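Local coordinates for protein thermophilic dibenzothiophene desulfurization enzyme C (Paenibacillus sp. A11-2, PDB 5XDC) that probably oxidises dibenzothiophene to its sulfoxide and sulfone with reduced FMN and molecular oxygen, as a flavin monooxygenase of the DszC family, at residues 33-38 / 207-212; 203-208 / 381-386; 250-255 / 386-391. All coordinates share one frame; numbering follows the deposited sequence.

Contact 1. Residues 33-38 / 207-212; sequences RERERA and MRQTDS. With IND (indole), chain J.
Arg-208 grips the C-terminal turn of helix 16-38 by its carbonyls. Its NE gives a hydrogen bond to Glu-36 O (2.8 Å), which lies close to the guanidinium plane, and NH2 of the same group reaches Arg-37 O at 3.0 Å from above that carbonyl's plane. A bend at chi3 (50°) turns the guanidinium against the helix end, while CD of Arg-208 packs 3.5 Å from Glu-36 OE1. This is the tight, inner part of the contact: a water takes the N-H of Arg-208 and donates to Glu-36 OE1 (2.7 Å), and Glu-36 OE2 has a salt bridge to Arg-380. The joint thus ties the N-terminal helical domain of the acyl-CoA dehydrogenase fold to a type I turn, Met-207 to Thr-210, that leads into the indole pocket, where Ser-212 OG comes 3.2 Å from C2 of the ligand. Beside it, Gln-209 OE1 receives a weak bond from Arg-35 NH1 (2.8 Å, 121° at the hydrogen); its NE2 is held by Gly-39 O, and Arg-35 itself turns to Thr-31 and Asp-84. Toward solvent the packing thins: the exposed side chains of Arg-37 and Ala-38 stay clear of the 207-212 segment.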
loop_
_atom_site.group_PDB
_atom_site.type_symbol
_atom_site.label_atom_id
_atom_site.label_comp_id
_atom_site.label_asym_id
_atom_site.label_seq_id
_atom_site.Cartn_x
_atom_site.Cartn_y
_atom_site.Cartn_z
ATOM N N ARG B 33 -12.606 -8.445 -27.610
ATOM C CA ARG B 33 -12.752 -9.613 -26.744
ATOM C C ARG B 33 -12.561 -10.904 -27.536
ATOM O O ARG B 33 -11.799 -11.788 -27.131
ATOM C CB ARG B 33 -14.122 -9.573 -26.055
ATOM C CG ARG B 33 -14.410 -10.707 -25.068
ATOM C CD ARG B 33 -15.450 -10.269 -24.006
ATOM N NE ARG B 33 -16.593 -9.570 -24.592
ATOM C CZ ARG B 33 -17.425 -8.760 -23.934
ATOM N NH1 ARG B 33 -17.266 -8.510 -22.637
ATOM N NH2 ARG B 33 -18.429 -8.185 -24.586
ATOM N N GLU B 34 -13.218 -11.017 -28.692
ATOM C CA GLU B 34 -13.070 -12.220 -29.508
ATOM C C GLU B 34 -11.708 -12.265 -30.204
ATOM O O GLU B 34 -11.082 -13.330 -30.300
ATOM C CB GLU B 34 -14.206 -12.291 -30.536
ATOM N N ARG B 35 -11.224 -11.120 -30.693
ATOM C CA ARG B 35 -9.959 -11.117 -31.421
ATOM C C ARG B 35 -8.782 -11.493 -30.533
ATOM O O ARG B 35 -7.895 -12.245 -30.952
ATOM C CB ARG B 35 -9.709 -9.754 -32.059
ATOM C CG ARG B 35 -10.515 -9.521 -33.321
ATOM C CD ARG B 35 -10.071 -8.247 -34.015
ATOM N NE ARG B 35 -10.414 -7.049 -33.238
ATOM C CZ ARG B 35 -9.571 -6.350 -32.480
ATOM N NH1 ARG B 35 -8.299 -6.679 -32.379
ATOM N NH2 ARG B 35 -10.008 -5.272 -31.842
ATOM N N GLU B 36 -8.719 -10.964 -29.317
ATOM C CA GLU B 36 -7.500 -11.188 -28.549
ATOM C C GLU B 36 -7.418 -12.630 -28.055
ATOM O O GLU B 36 -6.316 -13.145 -27.855
ATOM C CB GLU B 36 -7.391 -10.189 -27.397
ATOM C CG GLU B 36 -8.258 -10.478 -26.235
ATOM C CD GLU B 36 -7.573 -11.304 -25.134
ATOM O OE1 GLU B 36 -6.339 -11.189 -24.877
ATOM O OE2 GLU B 36 -8.306 -12.093 -24.524
ATOM N N ARG B 37 -8.558 -13.309 -27.896
ATOM C CA ARG B 37 -8.523 -14.735 -27.570
ATOM C C ARG B 37 -7.744 -15.520 -28.612
ATOM O O ARG B 37 -6.945 -16.407 -28.275
ATOM C CB ARG B 37 -9.943 -15.299 -27.473
ATOM C CG ARG B 37 -10.762 -14.831 -26.278
ATOM C CD ARG B 37 -11.990 -15.739 -26.057
ATOM N NE ARG B 37 -13.111 -15.430 -26.949
ATOM C CZ ARG B 37 -14.247 -14.830 -26.586
ATOM N NH1 ARG B 37 -14.461 -14.450 -25.329
ATOM N NH2 ARG B 37 -15.191 -14.609 -27.494
ATOM N N ALA B 38 -7.970 -15.213 -29.890
ATOM C CA ALA B 38 -7.342 -15.945 -30.976
ATOM C C ALA B 38 -5.857 -15.654 -31.102
ATOM O O ALA B 38 -5.120 -16.489 -31.634
ATOM C CB ALA B 38 -8.042 -15.609 -32.294
ATOM N N MET B 207 -1.255 -8.787 -24.296
ATOM C CA MET B 207 -0.699 -8.229 -25.534
ATOM C C MET B 207 -0.677 -9.292 -26.635
ATOM O O MET B 207 0.282 -9.425 -27.396
ATOM C CB MET B 207 0.697 -7.654 -25.300
ATOM C CG MET B 207 0.716 -6.429 -24.370
ATOM S SD MET B 207 -0.275 -5.083 -25.089
ATOM C CE MET B 207 0.221 -3.710 -24.041
ATOM N N ARG B 208 -1.778 -10.026 -26.745
ATOM C CA ARG B 208 -1.789 -11.268 -27.509
ATOM C C ARG B 208 -1.775 -11.052 -29.019
ATOM O O ARG B 208 -1.475 -12.006 -29.753
ATOM C CB ARG B 208 -3.014 -12.098 -27.124
ATOM C CG ARG B 208 -2.868 -12.769 -25.757
ATOM C CD ARG B 208 -4.027 -13.695 -25.438
ATOM N NE ARG B 208 -4.322 -14.633 -26.514
ATOM C CZ ARG B 208 -3.613 -15.720 -26.797
ATOM N NH1 ARG B 208 -2.531 -16.032 -26.098
ATOM N NH2 ARG B 208 -3.992 -16.501 -27.792
ATOM N N GLN B 209 -2.107 -9.851 -29.508
ATOM C CA GLN B 209 -2.116 -9.569 -30.941
ATOM C C GLN B 209 -1.007 -8.602 -31.366
ATOM O O GLN B 209 -1.128 -7.931 -32.392
ATOM C CB GLN B 209 -3.487 -9.040 -31.374
ATOM C CG GLN B 209 -4.573 -10.117 -31.319
ATOM C CD GLN B 209 -5.761 -9.805 -32.206
ATOM O OE1 GLN B 209 -6.482 -8.820 -31.992
ATOM N NE2 GLN B 209 -5.964 -10.635 -33.227
ATOM N N THR B 210 0.096 -8.563 -30.621
ATOM C CA THR B 210 1.211 -7.686 -30.959
ATOM C C THR B 210 2.274 -8.376 -31.803
ATOM O O THR B 210 3.267 -7.732 -32.159
ATOM C CB THR B 210 1.868 -7.118 -29.695
ATOM O OG1 THR B 210 2.424 -8.171 -28.893
ATOM C CG2 THR B 210 0.849 -6.295 -28.888
ATOM N N ASP B 211 2.104 -9.658 -32.123
ATOM C CA ASP B 211 3.084 -10.427 -32.895
ATOM C C ASP B 211 4.522 -10.143 -32.465
ATOM O O ASP B 211 5.395 -9.779 -33.261
ATOM C CB ASP B 211 2.887 -10.178 -34.379
ATOM C CG ASP B 211 1.915 -11.160 -34.986
ATOM O OD1 ASP B 211 2.260 -12.366 -35.069
ATOM O OD2 ASP B 211 0.830 -10.719 -35.358
ATOM N N SER B 212 4.769 -10.370 -31.174
ATOM C CA SER B 212 6.052 -10.087 -30.555
ATOM C C SER B 212 6.919 -11.332 -30.451
ATOM O O SER B 212 7.772 -11.434 -29.563
ATOM C CB SER B 212 5.840 -9.447 -29.185
ATOM O OG SER B 212 5.233 -8.177 -29.328
HETATM N N1 IND J . 4.650 -7.771 -24.981
HETATM C C2 IND J . 4.781 -7.435 -26.261
HETATM C C3 IND J . 6.015 -7.113 -26.340
HETATM C C4 IND J . 8.095 -6.911 -24.976
HETATM C C5 IND J . 8.546 -7.100 -23.667
HETATM C C6 IND J . 7.665 -7.552 -22.663
HETATM C C7 IND J . 6.334 -7.814 -22.971
HETATM C C8 IND J . 5.879 -7.634 -24.263
HETATM C C9 IND J . 6.782 -7.167 -25.280
HETATM O O HOH W 1 -4.340 -9.370 -25.282
#

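Contact 2. Residues 203-208 / 381-386; sequences DSLGMR and DARTHT. With IND (indole), chain J.
Two first torsions on helix 376-385 set up its grip on the loop at Gly-206 and Met-207: Asp-381 turns its CG beside its own backbone N (chi1 -71°), and Thr-384 does the same with OG1 (chi1 -62°), which leaves CG2 of the threonine facing Gly-206 O at 3.6 Å. Asp-381 OD1 then accepts the N-H of Met-207 at 2.8 Å in a nearly straight bond, met on the anti side of the carboxylate and somewhat out of its plane. The same oxygen accepts a hydrogen bond from a water that also accepts from Arg-208 N, so one carboxylate oxygen steadies two successive peptides. Thr-384 OG1 receives a weak bond from Gly-206 N (2.9 Å, 125° at the hydrogen) and is also bonded to Arg-380 O. The backbones come so close here, with 4.1 Å between Gly-206 CA and Asp-381 CA, that a side chain on the glycine would collide with the helix. In the acyl-CoA dehydrogenase fold of this enzyme the contact joins the middle domain to the C-terminal helical domain, and both sides line the indole pocket. Met-207, bent at chi2, lays its CE against His-385 CB at 3.8 Å. The imidazole of His-385 brings CD2 to 3.7 Å from indole C8, with N1 of the ligand lying at the ring's edge; its nitrogens are held by Tyr-259 and Tyr-93, which fixes the ring's rotation. On the loop side Arg-208 NH1 bonds Asp-203 OD1 and Ser-204 O, both in the guanidinium plane. Arg-383 NH1 makes a salt bridge to Glu-361 of the second subunit, which carries the contact into the interface between the two.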
loop_
_atom_site.group_PDB
_atom_site.type_symbol
_atom_site.label_atom_id
_atom_site.label_comp_id
_atom_site.label_asym_id
_atom_site.label_seq_id
_atom_site.Cartn_x
_atom_site.Cartn_y
_atom_site.Cartn_z
ATOM N N ASP B 203 2.466 -16.511 -28.264
ATOM C CA ASP B 203 1.273 -17.016 -27.591
ATOM C C ASP B 203 1.421 -16.623 -26.122
ATOM O O ASP B 203 2.011 -17.358 -25.329
ATOM C CB ASP B 203 1.133 -18.520 -27.779
ATOM C CG ASP B 203 -0.127 -19.085 -27.152
ATOM O OD1 ASP B 203 -0.955 -18.316 -26.624
ATOM O OD2 ASP B 203 -0.293 -20.322 -27.214
ATOM N N SER B 204 0.898 -15.444 -25.789
ATOM C CA SER B 204 1.253 -14.735 -24.567
ATOM C C SER B 204 0.058 -14.569 -23.625
ATOM O O SER B 204 -1.104 -14.731 -24.008
ATOM C CB SER B 204 1.826 -13.358 -24.917
ATOM O OG SER B 204 0.869 -12.625 -25.652
ATOM N N LEU B 205 0.362 -14.255 -22.359
ATOM C CA LEU B 205 -0.689 -13.972 -21.381
ATOM C C LEU B 205 -1.568 -12.819 -21.845
ATOM O O LEU B 205 -2.797 -12.943 -21.912
ATOM C CB LEU B 205 -0.063 -13.644 -20.029
ATOM C CG LEU B 205 -1.051 -13.255 -18.920
ATOM C CD1 LEU B 205 -2.012 -14.386 -18.603
ATOM C CD2 LEU B 205 -0.292 -12.813 -17.684
ATOM N N GLY B 206 -0.937 -11.670 -22.116
ATOM C CA GLY B 206 -1.602 -10.506 -22.649
ATOM C C GLY B 206 -0.792 -9.929 -23.797
ATOM O O GLY B 206 0.221 -10.491 -24.206
ATOM N N MET B 207 -1.255 -8.787 -24.296
ATOM C CA MET B 207 -0.699 -8.229 -25.534
ATOM C C MET B 207 -0.677 -9.292 -26.635
ATOM O O MET B 207 0.282 -9.425 -27.396
ATOM C CB MET B 207 0.697 -7.654 -25.300
ATOM C CG MET B 207 0.716 -6.429 -24.370
ATOM S SD MET B 207 -0.275 -5.083 -25.089
ATOM C CE MET B 207 0.221 -3.710 -24.041
ATOM N N ARG B 208 -1.778 -10.026 -26.745
ATOM C CA ARG B 208 -1.789 -11.268 -27.509
ATOM C C ARG B 208 -1.775 -11.052 -29.019
ATOM O O ARG B 208 -1.475 -12.006 -29.753
ATOM C CB ARG B 208 -3.014 -12.098 -27.124
ATOM C CG ARG B 208 -2.868 -12.769 -25.757
ATOM C CD ARG B 208 -4.027 -13.695 -25.438
ATOM N NE ARG B 208 -4.322 -14.633 -26.514
ATOM C CZ ARG B 208 -3.613 -15.720 -26.797
ATOM N NH1 ARG B 208 -2.531 -16.032 -26.098
ATOM N NH2 ARG B 208 -3.992 -16.501 -27.792
ATOM N N ASP B 381 -3.072 -7.734 -20.107
ATOM C CA ASP B 381 -2.319 -6.864 -21.006
ATOM C C ASP B 381 -1.305 -6.037 -20.236
ATOM O O ASP B 381 -0.121 -5.988 -20.588
ATOM C CB ASP B 381 -3.281 -5.962 -21.764
ATOM C CG ASP B 381 -4.097 -6.709 -22.800
ATOM O OD1 ASP B 381 -3.664 -7.796 -23.250
ATOM O OD2 ASP B 381 -5.176 -6.199 -23.172
ATOM N N ALA B 382 -1.756 -5.393 -19.162
ATOM C CA ALA B 382 -0.864 -4.570 -18.363
ATOM C C ALA B 382 0.199 -5.412 -17.683
ATOM O O ALA B 382 1.374 -5.031 -17.672
ATOM C CB ALA B 382 -1.667 -3.790 -17.327
ATOM N N ARG B 383 -0.193 -6.543 -17.085
ATOM C CA ARG B 383 0.781 -7.361 -16.364
ATOM C C ARG B 383 1.881 -7.849 -17.300
ATOM O O ARG B 383 3.047 -7.958 -16.900
ATOM C CB ARG B 383 0.082 -8.551 -15.689
ATOM C CG ARG B 383 0.992 -9.514 -14.922
ATOM C CD ARG B 383 1.604 -8.890 -13.685
ATOM N NE ARG B 383 2.603 -7.881 -14.022
ATOM C CZ ARG B 383 3.241 -7.128 -13.139
ATOM N NH1 ARG B 383 3.039 -7.295 -11.841
ATOM N NH2 ARG B 383 4.093 -6.191 -13.552
ATOM N N THR B 384 1.527 -8.145 -18.555
ATOM C CA THR B 384 2.518 -8.574 -19.540
ATOM C C THR B 384 3.482 -7.442 -19.889
ATOM O O THR B 384 4.701 -7.579 -19.738
ATOM C CB THR B 384 1.804 -9.096 -20.796
ATOM O OG1 THR B 384 1.009 -10.247 -20.469
ATOM C CG2 THR B 384 2.794 -9.513 -21.880
ATOM N N HIS B 385 2.967 -6.312 -20.373
ATOM C CA HIS B 385 3.902 -5.352 -20.933
ATOM C C HIS B 385 4.670 -4.568 -19.877
ATOM O O HIS B 385 5.793 -4.132 -20.154
ATOM C CB HIS B 385 3.220 -4.372 -21.875
ATOM C CG HIS B 385 4.219 -3.664 -22.722
ATOM N ND1 HIS B 385 4.714 -2.425 -22.385
ATOM C CD2 HIS B 385 4.938 -4.081 -23.794
ATOM C CE1 HIS B 385 5.641 -2.074 -23.260
ATOM N NE2 HIS B 385 5.801 -3.062 -24.124
ATOM N N THR B 386 4.113 -4.367 -18.675
ATOM C CA THR B 386 4.847 -3.640 -17.645
ATOM C C THR B 386 6.167 -4.319 -17.286
ATOM O O THR B 386 7.023 -3.692 -16.650
ATOM C CB THR B 386 4.008 -3.480 -16.359
ATOM O OG1 THR B 386 3.490 -4.753 -15.947
ATOM C CG2 THR B 386 2.876 -2.484 -16.527
HETATM N N1 IND J . 4.650 -7.771 -24.981
HETATM C C2 IND J . 4.781 -7.435 -26.261
HETATM C C3 IND J . 6.015 -7.113 -26.340
HETATM C C4 IND J . 8.095 -6.911 -24.976
HETATM C C5 IND J . 8.546 -7.100 -23.667
HETATM C C6 IND J . 7.665 -7.552 -22.663
HETATM C C7 IND J . 6.334 -7.814 -22.971
HETATM C C8 IND J . 5.879 -7.634 -24.263
HETATM C C9 IND J . 6.782 -7.167 -25.280
HETATM O O HOH W 1 -4.340 -9.370 -25.282
#

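Contact 3. Residues 250-255 / 386-391; sequences ITQLIF and TLHDPV. With IND (indole), chain J.
The indole pocket is bounded on one side by the loop joining helices 376-385 and 391-404, and its His-388 is backed by helix 247-276. With CG anti to the backbone N (chi1 175°), His-388 swings its ring between Phe-255 and the indole. Phe-255 presents its ring edge to a face of the imidazole in a tilted edge-to-face stack, the centroids 4.5 Å apart and the planes at 55°; Phe-255 CE2 stands closest, 3.5 Å from His-388 CE1. Beside the stack, His-388 ND1 donates to Asp-389 OD1 (2.7 Å), which lies nearly in the ring plane and uses its anti lone pair. That oxygen takes a second bond from Gln-252 NE2 (3.0 Å, 172° at the hydrogen), coming from above the carboxylate plane. Within the helical C-terminal domain of the acyl-CoA dehydrogenase fold this pairs a long helix with an interhelical loop, and Lys-345 of helix 331-363 completes the buried polar group, with a salt bridge to Asp-389 OD2 and a hydrogen bond to Gln-252 OE1. His-388 CD2 packs 3.7 Å from indole C5. With an alanine in place of His-388, Asp-389 OD1 would probably lose one of its two donors and a gap would open between Phe-255 and the indole. Tyr-93 and Tyr-413, both FMN-binding residues, lie close to the same histidine.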
loop_
_atom_site.group_PDB
_atom_site.type_symbol
_atom_site.label_atom_id
_atom_site.label_comp_id
_atom_site.label_asym_id
_atom_site.label_seq_id
_atom_site.Cartn_x
_atom_site.Cartn_y
_atom_site.Cartn_z
ATOM N N ILE B 250 11.515 8.956 -25.196
ATOM C CA ILE B 250 10.336 8.956 -26.059
ATOM C C ILE B 250 9.615 7.621 -25.963
ATOM O O ILE B 250 8.387 7.559 -25.829
ATOM C CB ILE B 250 10.734 9.254 -27.516
ATOM C CG1 ILE B 250 11.115 10.730 -27.647
ATOM C CG2 ILE B 250 9.604 8.904 -28.473
ATOM C CD1 ILE B 250 11.768 11.066 -28.982
ATOM N N THR B 251 10.377 6.541 -26.069
ATOM C CA THR B 251 9.791 5.208 -26.127
ATOM C C THR B 251 9.244 4.795 -24.768
ATOM O O THR B 251 8.177 4.182 -24.684
ATOM C CB THR B 251 10.844 4.224 -26.632
ATOM O OG1 THR B 251 11.208 4.566 -27.978
ATOM C CG2 THR B 251 10.320 2.776 -26.623
ATOM N N GLN B 252 9.961 5.124 -23.700
ATOM C CA GLN B 252 9.477 4.804 -22.362
ATOM C C GLN B 252 8.213 5.589 -22.034
ATOM O O GLN B 252 7.354 5.093 -21.297
ATOM C CB GLN B 252 10.599 5.058 -21.355
ATOM C CG GLN B 252 11.728 4.071 -21.476
ATOM C CD GLN B 252 11.392 2.735 -20.820
ATOM O OE1 GLN B 252 10.749 2.704 -19.778
ATOM N NE2 GLN B 252 11.818 1.637 -21.432
ATOM N N LEU B 253 8.041 6.781 -22.612
ATOM C CA LEU B 253 6.783 7.502 -22.431
ATOM C C LEU B 253 5.663 6.949 -23.308
ATOM O O LEU B 253 4.486 7.046 -22.932
ATOM C CB LEU B 253 6.978 9.002 -22.683
ATOM C CG LEU B 253 5.851 9.897 -22.175
ATOM C CD1 LEU B 253 5.723 9.845 -20.680
ATOM C CD2 LEU B 253 6.089 11.343 -22.602
ATOM N N ILE B 254 5.992 6.336 -24.457
ATOM C CA ILE B 254 4.994 5.562 -25.196
ATOM C C ILE B 254 4.435 4.455 -24.307
ATOM O O ILE B 254 3.218 4.286 -24.194
ATOM C CB ILE B 254 5.595 4.988 -26.494
ATOM C CG1 ILE B 254 5.846 6.110 -27.501
ATOM C CG2 ILE B 254 4.679 3.950 -27.107
ATOM C CD1 ILE B 254 6.707 5.683 -28.700
ATOM N N PHE B 255 5.322 3.688 -23.666
ATOM C CA PHE B 255 4.869 2.620 -22.781
ATOM C C PHE B 255 3.985 3.177 -21.673
ATOM O O PHE B 255 2.949 2.588 -21.325
ATOM C CB PHE B 255 6.067 1.892 -22.176
ATOM C CG PHE B 255 7.003 1.257 -23.188
ATOM C CD1 PHE B 255 6.577 0.965 -24.464
ATOM C CD2 PHE B 255 8.308 0.929 -22.825
ATOM C CE1 PHE B 255 7.438 0.364 -25.384
ATOM C CE2 PHE B 255 9.174 0.332 -23.738
ATOM C CZ PHE B 255 8.730 0.050 -25.020
ATOM N N THR B 386 4.113 -4.367 -18.675
ATOM C CA THR B 386 4.847 -3.640 -17.645
ATOM C C THR B 386 6.167 -4.319 -17.286
ATOM O O THR B 386 7.023 -3.692 -16.650
ATOM C CB THR B 386 4.008 -3.480 -16.359
ATOM O OG1 THR B 386 3.490 -4.753 -15.947
ATOM C CG2 THR B 386 2.876 -2.484 -16.527
ATOM N N LEU B 387 6.346 -5.592 -17.668
ATOM C CA LEU B 387 7.571 -6.337 -17.434
ATOM C C LEU B 387 8.634 -6.081 -18.492
ATOM O O LEU B 387 9.734 -6.639 -18.388
ATOM C CB LEU B 387 7.262 -7.834 -17.390
ATOM C CG LEU B 387 6.220 -8.233 -16.344
ATOM C CD1 LEU B 387 5.797 -9.676 -16.536
ATOM C CD2 LEU B 387 6.763 -8.030 -14.943
ATOM N N HIS B 388 8.331 -5.255 -19.498
ATOM C CA HIS B 388 9.290 -4.975 -20.566
ATOM C C HIS B 388 10.681 -4.705 -20.009
ATOM O O HIS B 388 11.683 -5.252 -20.494
ATOM C CB HIS B 388 8.787 -3.786 -21.390
ATOM C CG HIS B 388 9.739 -3.337 -22.448
ATOM N ND1 HIS B 388 10.785 -2.477 -22.190
ATOM C CD2 HIS B 388 9.793 -3.619 -23.771
ATOM C CE1 HIS B 388 11.446 -2.250 -23.313
ATOM N NE2 HIS B 388 10.860 -2.924 -24.286
ATOM N N ASP B 389 10.766 -3.836 -19.009
ATOM C CA ASP B 389 11.990 -3.614 -18.269
ATOM C C ASP B 389 11.584 -3.338 -16.830
ATOM O O ASP B 389 10.478 -2.846 -16.585
ATOM C CB ASP B 389 12.830 -2.464 -18.854
ATOM C CG ASP B 389 12.051 -1.180 -19.010
ATOM O OD1 ASP B 389 11.376 -0.990 -20.057
ATOM O OD2 ASP B 389 12.123 -0.367 -18.079
ATOM N N PRO B 390 12.417 -3.704 -15.866
ATOM C CA PRO B 390 11.945 -3.767 -14.471
ATOM C C PRO B 390 11.713 -2.384 -13.879
ATOM O O PRO B 390 12.605 -1.535 -13.855
ATOM C CB PRO B 390 13.060 -4.521 -13.740
ATOM C CG PRO B 390 14.224 -4.521 -14.650
ATOM C CD PRO B 390 13.735 -4.316 -16.051
ATOM N N VAL B 391 10.501 -2.186 -13.359
ATOM C CA VAL B 391 10.178 -0.900 -12.756
ATOM C C VAL B 391 11.073 -0.638 -11.552
ATOM O O VAL B 391 11.353 0.516 -11.218
ATOM C CB VAL B 391 8.684 -0.845 -12.405
ATOM C CG1 VAL B 391 8.360 -1.751 -11.209
ATOM C CG2 VAL B 391 8.258 0.573 -12.164
HETATM N N1 IND J . 4.650 -7.771 -24.981
HETATM C C2 IND J . 4.781 -7.435 -26.261
HETATM C C3 IND J . 6.015 -7.113 -26.340
HETATM C C4 IND J . 8.095 -6.911 -24.976
HETATM C C5 IND J . 8.546 -7.100 -23.667
HETATM C C6 IND J . 7.665 -7.552 -22.663
HETATM C C7 IND J . 6.334 -7.814 -22.971
HETATM C C8 IND J . 5.879 -7.634 -24.263
HETATM C C9 IND J . 6.782 -7.167 -25.280
#

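Overall arrangement
From the N terminus, the chain runs from helix 16-38 through the rest of the N-terminal helical domain and most strands of the middle domain before contact 1 closes on the loop at 207-212. Contact 2 opens on that same loop, sharing Met-207 and Arg-208 with contact 1, so the two are linked end to end. Contact 3 opens later, at 250-255 on helix 247-276; because contact 2 closes at 381-386 before contact 3 closes at 386-391, these two cross, and they meet where His-385 packs on Phe-255. Contacts 1 and 3 follow in series, their centres about 20 Å apart. Together they bind the N-terminal, middle and C-terminal domains around one indole, which all three touch.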